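Local coordinates for uricase (Arthrobacter globiformis, PDB 6OE8), which catalyses the oxidation of urate by molecular oxygen to 5-hydroxyisourate and hydrogen peroxide, the first step of urate degradation to (S)-allantoin, as a homotetramer, at residues A[177-182]-A[233-238]; A[211-216]-A[317-322]. The protein carries 2 engineered substitutions. One frame throughout, in Å; residues are numbered along the deposited sequence.

Contact 1: residues A[177-182]-A[233-238]; sequences LTVLKS and LLLKAF
Val179 and Leu235 mark the nearest backbone approach between strand segment 177-181 and helix segment 233-238, whose axes come within 10.1 Å and run nearly parallel at a crossing angle of -21°. That separation is bridged by apolar side chains, with Phe238 at the centre. CG of Phe238 stands anti to the backbone N (chi1 179°), which sends the ring toward the strand between Val179 and Lys181. CG2 of Val179 sits over the middle of one face, 3.6 Å from the ring centroid and 12° off the normal, a well-centred CH-pi contact. Over the opposite face lies CD of Lys181, while its CG flanks the rim, 3.7 Å from CE2 of Phe238. The lysine chain bends beyond CG, and its CD passes 3.4 Å from the carbonyl O of Phe238; NZ is hydrogen-bonded to the carbonyl O of Gly184. One turn earlier on the helix, Leu235 brings its CD2 branch to two strand residues at once, 3.7 Å from Val179 CG1 and 3.8 Å from Leu177 CD2. The alternate residues Leu177, Val179 and Lys181 thus present one face of the strand to the helix, while Thr178 and Leu180 pack on Trp139 of the second subunit. This is helix-on-sheet packing, as in the tunnelling (T-fold) architecture of uricases, where helices layer against antiparallel sheet.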
loop_
_atom_site.group_PDB
_atom_site.type_symbol
_atom_site.label_atom_id
_atom_site.label_comp_id
_atom_site.label_asym_id
_atom_site.label_seq_id
_atom_site.Cartn_x
_atom_site.Cartn_y
_atom_site.Cartn_z
ATOM N N LEU A 177 2.263 -4.593 -15.503
ATOM C CA LEU A 177 3.403 -4.735 -16.403
ATOM C C LEU A 177 3.857 -3.347 -16.829
ATOM O O LEU A 177 3.235 -2.730 -17.689
ATOM C CB LEU A 177 3.032 -5.583 -17.616
ATOM C CG LEU A 177 4.120 -5.783 -18.674
ATOM C CD1 LEU A 177 5.335 -6.472 -18.071
ATOM C CD2 LEU A 177 3.573 -6.602 -19.831
ATOM N N THR A 178 4.974 -2.885 -16.289
ATOM C CA THR A 178 5.413 -1.517 -16.532
ATOM C C THR A 178 6.384 -1.494 -17.705
ATOM O O THR A 178 7.309 -2.311 -17.779
ATOM C CB THR A 178 6.057 -0.915 -15.278
ATOM O OG1 THR A 178 5.104 -0.912 -14.204
ATOM C CG2 THR A 178 6.519 0.531 -15.547
ATOM N N VAL A 179 6.145 -0.581 -18.642
ATOM C CA VAL A 179 6.947 -0.492 -19.850
ATOM C C VAL A 179 7.323 0.963 -20.094
ATOM O O VAL A 179 6.665 1.896 -19.623
ATOM C CB VAL A 179 6.210 -1.075 -21.077
ATOM C CG1 VAL A 179 6.097 -2.595 -20.957
ATOM C CG2 VAL A 179 4.844 -0.458 -21.191
ATOM N N LEU A 180 8.391 1.142 -20.869
ATOM C CA LEU A 180 8.967 2.464 -21.077
ATOM C C LEU A 180 9.730 2.490 -22.387
ATOM O O LEU A 180 10.514 1.578 -22.670
ATOM C CB LEU A 180 9.902 2.839 -19.925
ATOM C CG LEU A 180 10.451 4.275 -19.895
ATOM C CD1 LEU A 180 10.657 4.743 -18.450
ATOM C CD2 LEU A 180 11.774 4.334 -20.655
ATOM N N LYS A 181 9.507 3.540 -23.165
ATOM C CA LYS A 181 10.327 3.884 -24.311
ATOM C C LYS A 181 11.066 5.173 -23.991
ATOM O O LYS A 181 10.447 6.166 -23.583
ATOM C CB LYS A 181 9.485 4.071 -25.578
ATOM C CG LYS A 181 8.891 2.794 -26.145
ATOM C CD LYS A 181 8.075 3.106 -27.386
ATOM C CE LYS A 181 9.022 3.469 -28.517
ATOM N NZ LYS A 181 8.328 3.677 -29.811
ATOM N N SER A 182 12.370 5.171 -24.215
ATOM C CA SER A 182 13.196 6.331 -23.912
ATOM C C SER A 182 13.258 7.322 -25.067
ATOM O O SER A 182 13.721 8.450 -24.869
ATOM C CB SER A 182 14.604 5.867 -23.492
ATOM O OG SER A 182 15.279 5.181 -24.531
ATOM N N LEU A 233 2.129 -9.790 -28.036
ATOM C CA LEU A 233 1.617 -8.837 -29.016
ATOM C C LEU A 233 1.567 -7.432 -28.433
ATOM O O LEU A 233 1.907 -6.450 -29.111
ATOM C CB LEU A 233 0.227 -9.271 -29.492
ATOM C CG LEU A 233 0.169 -10.530 -30.357
ATOM C CD1 LEU A 233 -1.275 -10.974 -30.570
ATOM C CD2 LEU A 233 0.864 -10.281 -31.683
ATOM N N LEU A 234 1.130 -7.316 -27.181
ATOM C CA LEU A 234 1.043 -6.008 -26.542
ATOM C C LEU A 234 2.431 -5.396 -26.365
ATOM O O LEU A 234 2.648 -4.221 -26.687
ATOM C CB LEU A 234 0.339 -6.139 -25.191
ATOM C CG LEU A 234 -1.134 -6.564 -25.185
ATOM C CD1 LEU A 234 -1.643 -6.764 -23.746
ATOM C CD2 LEU A 234 -2.022 -5.591 -25.959
ATOM N N LEU A 235 3.393 -6.185 -25.871
ATOM C CA LEU A 235 4.764 -5.683 -25.746
ATOM C C LEU A 235 5.339 -5.264 -27.095
ATOM O O LEU A 235 5.966 -4.197 -27.207
ATOM C CB LEU A 235 5.652 -6.734 -25.084
ATOM C CG LEU A 235 5.400 -7.019 -23.601
ATOM C CD1 LEU A 235 6.220 -8.208 -23.129
ATOM C CD2 LEU A 235 5.760 -5.788 -22.783
ATOM N N LYS A 236 5.109 -6.071 -28.139
ATOM C CA LYS A 236 5.657 -5.762 -29.455
ATOM C C LYS A 236 5.075 -4.467 -29.995
ATOM O O LYS A 236 5.808 -3.594 -30.474
ATOM C CB LYS A 236 5.373 -6.920 -30.419
ATOM C CG LYS A 236 5.936 -6.745 -31.829
ATOM C CD LYS A 236 5.669 -7.987 -32.683
ATOM C CE LYS A 236 6.116 -7.784 -34.133
ATOM N NZ LYS A 236 7.605 -7.647 -34.231
ATOM N N ALA A 237 3.748 -4.326 -29.936
ATOM C CA ALA A 237 3.110 -3.127 -30.470
ATOM C C ALA A 237 3.480 -1.888 -29.664
ATOM O O ALA A 237 3.601 -0.796 -30.230
ATOM C CB ALA A 237 1.593 -3.302 -30.501
ATOM N N PHE A 238 3.651 -2.021 -28.347
ATOM C CA PHE A 238 4.112 -0.877 -27.569
ATOM C C PHE A 238 5.500 -0.447 -28.017
ATOM O O PHE A 238 5.743 0.740 -28.267
ATOM C CB PHE A 238 4.134 -1.199 -26.073
ATOM C CG PHE A 238 4.639 -0.054 -25.236
ATOM C CD1 PHE A 238 3.811 1.024 -24.934
ATOM C CD2 PHE A 238 5.956 -0.018 -24.816
ATOM C CE1 PHE A 238 4.285 2.098 -24.184
ATOM C CE2 PHE A 238 6.433 1.052 -24.077
ATOM C CZ PHE A 238 5.589 2.114 -23.763
#

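Contact 2: residues A[211-216]-A[317-322]; sequences SARWRY and PIWSNI
Arg213 and Arg215, two residues apart on strand 206-216, both meet the six-membered end of the Trp319 indole, and Arg213 can be followed outward. Its CB lies level with the ring, 3.9 Å from both CZ3 and CH2 of Trp319. CG stands beside the backbone N (chi1 -70°), and the chain then runs extended to NE, sliding past Ile322 in the opposite sense. CD comes 3.7 Å from Ile322 CG1, and NE lies 4.0 Å from that same carbon. Beyond it the guanidinium has the carbonyl O of Ile322 over one face. Its polar grip is provided by others: NE bonds to the carbonyl O of Cys326 of the third subunit, and NH2 to a triethylene glycol molecule, probably from the crystallisation liquor.

Trp319 also approaches the strand backbone, with CH2 3.5 Å from the carbonyl O of Arg213. Its CZ2 is 3.9 Å from CB of Arg215, which approaches the ring obliquely; the Arg215 chain bends at chi3 (62°) and carries CD to 4.1 Å from Ile318 CG2. The Arg215 guanidinium and the indole are turned 80° apart, with Trp319 NE1 near the guanidinium plane at its edge. Arg215 NE forms a salt bridge with Glu266 OE2, the same oxygen that accepts the hydrogen bond of Trp319 NE1, and NH2 forms a second with Asp265.

Across the segments the meeting is mostly van der Waals contact by methylene, methyl and indole carbons, with the carbonyl O atoms of Arg213 and Ile322 close by. The charged ends are answered by residues outside them, and the shared acceptor on Glu266 probably fixes the rotation of the indole beside Arg215, two donors being consistent with an ionised carboxylate.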
loop_
_atom_site.group_PDB
_atom_site.type_symbol
_atom_site.label_atom_id
_atom_site.label_comp_id
_atom_site.label_asym_id
_atom_site.label_seq_id
_atom_site.Cartn_x
_atom_site.Cartn_y
_atom_site.Cartn_z
ATOM N N SER A 211 -2.368 -2.269 -18.204
ATOM C CA SER A 211 -3.531 -2.983 -17.703
ATOM C C SER A 211 -4.436 -3.267 -18.892
ATOM O O SER A 211 -4.912 -2.327 -19.544
ATOM C CB SER A 211 -4.272 -2.158 -16.656
ATOM O OG SER A 211 -5.445 -2.839 -16.246
ATOM N N ALA A 212 -4.656 -4.553 -19.181
ATOM C CA ALA A 212 -5.378 -4.964 -20.379
ATOM C C ALA A 212 -6.262 -6.150 -20.035
ATOM O O ALA A 212 -5.846 -7.037 -19.288
ATOM C CB ALA A 212 -4.416 -5.345 -21.510
ATOM N N ARG A 213 -7.488 -6.147 -20.562
ATOM C CA ARG A 213 -8.445 -7.223 -20.329
ATOM C C ARG A 213 -9.176 -7.495 -21.633
ATOM O O ARG A 213 -9.657 -6.560 -22.270
ATOM C CB ARG A 213 -9.456 -6.852 -19.235
ATOM C CG ARG A 213 -8.897 -6.782 -17.807
ATOM C CD ARG A 213 -10.020 -6.447 -16.815
ATOM N NE ARG A 213 -9.558 -6.171 -15.453
ATOM C CZ ARG A 213 -9.490 -7.049 -14.455
ATOM N NH1 ARG A 213 -9.867 -8.303 -14.625
ATOM N NH2 ARG A 213 -9.051 -6.654 -13.265
ATOM N N TRP A 214 -9.265 -8.763 -22.026
ATOM C CA TRP A 214 -9.839 -9.148 -23.302
ATOM C C TRP A 214 -10.897 -10.222 -23.088
ATOM O O TRP A 214 -10.722 -11.140 -22.277
ATOM C CB TRP A 214 -8.751 -9.613 -24.291
ATOM C CG TRP A 214 -7.873 -10.727 -23.811
ATOM C CD1 TRP A 214 -8.068 -12.078 -23.980
ATOM C CD2 TRP A 214 -6.660 -10.584 -23.061
ATOM N NE1 TRP A 214 -7.034 -12.778 -23.385
ATOM C CE2 TRP A 214 -6.163 -11.883 -22.814
ATOM C CE3 TRP A 214 -5.944 -9.479 -22.575
ATOM C CZ2 TRP A 214 -4.980 -12.109 -22.103
ATOM C CZ3 TRP A 214 -4.762 -9.710 -21.856
ATOM C CH2 TRP A 214 -4.297 -11.014 -21.637
ATOM N N ARG A 215 -12.002 -10.089 -23.816
ATOM C CA ARG A 215 -13.161 -10.949 -23.621
ATOM C C ARG A 215 -13.196 -12.029 -24.691
ATOM O O ARG A 215 -13.155 -11.726 -25.889
ATOM C CB ARG A 215 -14.459 -10.139 -23.650
ATOM C CG ARG A 215 -15.712 -10.988 -23.437
ATOM C CD ARG A 215 -17.003 -10.154 -23.430
ATOM N NE ARG A 215 -17.264 -9.462 -24.696
ATOM C CZ ARG A 215 -17.846 -10.026 -25.748
ATOM N NH1 ARG A 215 -18.220 -11.306 -25.693
ATOM N NH2 ARG A 215 -18.047 -9.317 -26.856
ATOM N N TYR A 216 -13.266 -13.283 -24.257
ATOM C CA TYR A 216 -13.370 -14.380 -25.204
ATOM C C TYR A 216 -14.813 -14.555 -25.659
ATOM O O TYR A 216 -15.758 -14.333 -24.899
ATOM C CB TYR A 216 -12.867 -15.690 -24.589
ATOM C CG TYR A 216 -11.398 -15.675 -24.241
ATOM C CD1 TYR A 216 -10.437 -15.714 -25.239
ATOM C CD2 TYR A 216 -10.972 -15.678 -22.916
ATOM C CE1 TYR A 216 -9.090 -15.708 -24.938
ATOM C CE2 TYR A 216 -9.625 -15.688 -22.603
ATOM C CZ TYR A 216 -8.687 -15.703 -23.621
ATOM O OH TYR A 216 -7.339 -15.704 -23.337
ATOM N N PRO A 317 -22.416 -7.303 -20.534
ATOM C CA PRO A 317 -22.645 -7.000 -19.111
ATOM C C PRO A 317 -21.451 -7.237 -18.191
ATOM O O PRO A 317 -21.393 -6.607 -17.130
ATOM C CB PRO A 317 -23.809 -7.936 -18.748
ATOM C CG PRO A 317 -24.521 -8.162 -20.038
ATOM C CD PRO A 317 -23.447 -8.199 -21.083
ATOM N N ILE A 318 -20.487 -8.082 -18.564
ATOM C CA ILE A 318 -19.397 -8.405 -17.644
ATOM C C ILE A 318 -18.574 -7.163 -17.318
ATOM O O ILE A 318 -18.184 -6.943 -16.154
ATOM C CB ILE A 318 -18.541 -9.546 -18.249
ATOM C CG1 ILE A 318 -17.567 -10.148 -17.217
ATOM C CG2 ILE A 318 -17.843 -9.103 -19.541
ATOM C CD1 ILE A 318 -16.950 -11.461 -17.679
ATOM N N TRP A 319 -18.473 -6.241 -18.276
ATOM C CA TRP A 319 -17.681 -5.041 -18.061
ATOM C C TRP A 319 -18.294 -4.135 -17.011
ATOM O O TRP A 319 -17.575 -3.296 -16.441
ATOM C CB TRP A 319 -17.505 -4.256 -19.361
ATOM C CG TRP A 319 -16.789 -5.007 -20.445
ATOM C CD1 TRP A 319 -17.305 -5.445 -21.629
ATOM C CD2 TRP A 319 -15.433 -5.471 -20.400
ATOM N NE1 TRP A 319 -16.335 -6.110 -22.351
ATOM C CE2 TRP A 319 -15.179 -6.144 -21.613
ATOM C CE3 TRP A 319 -14.404 -5.363 -19.458
ATOM C CZ2 TRP A 319 -13.939 -6.704 -21.909
ATOM C CZ3 TRP A 319 -13.171 -5.917 -19.751
ATOM C CH2 TRP A 319 -12.950 -6.585 -20.966
ATOM N N SER A 320 -19.591 -4.296 -16.727
ATOM C CA SER A 320 -20.205 -3.410 -15.750
ATOM C C SER A 320 -19.621 -3.617 -14.361
ATOM O O SER A 320 -19.635 -2.688 -13.549
ATOM C CB SER A 320 -21.714 -3.606 -15.718
ATOM O OG SER A 320 -22.281 -3.233 -16.968
ATOM N N ASN A 321 -19.135 -4.818 -14.047
ATOM C CA ASN A 321 -18.603 -5.050 -12.706
ATOM C C ASN A 321 -17.151 -5.508 -12.725
ATOM O O ASN A 321 -16.642 -6.005 -11.711
ATOM C CB ASN A 321 -19.501 -6.001 -11.918
ATOM C CG ASN A 321 -20.907 -5.432 -11.734
ATOM O OD1 ASN A 321 -21.091 -4.426 -11.034
ATOM N ND2 ASN A 321 -21.888 -6.033 -12.398
ATOM N N ILE A 322 -16.462 -5.302 -13.849
ATOM C CA ILE A 322 -15.138 -5.878 -14.023
ATOM C C ILE A 322 -14.149 -5.266 -13.034
ATOM O O ILE A 322 -13.269 -5.963 -12.512
ATOM C CB ILE A 322 -14.690 -5.695 -15.483
ATOM C CG1 ILE A 322 -13.532 -6.622 -15.808
ATOM C CG2 ILE A 322 -14.358 -4.233 -15.794
ATOM C CD1 ILE A 322 -13.975 -8.076 -15.860
#

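In the fold
From the N terminus the chain first reaches 177-182 at the end of strand 167-181, then returns antiparallel as strand 206-216, carrying 211-216. Helix 223-240 follows, and its segment 233-238 closes the 50-residue loop of contact 1. Contact 2 closes a longer loop of 100 residues, after helix 246-260 and strands 264-278, 292-295 and 300-309, when 317-322 comes back near the C terminus. Because 211-216 falls inside the first loop and 317-322 beyond it, the loops cross. Contact 1 joins the sheet to helix 223-240, and contact 2 joins it to the C-terminal segment. Their centres are 21 Å apart, yet Leu234 CD1 touches Ala212 CB at 3.8 Å.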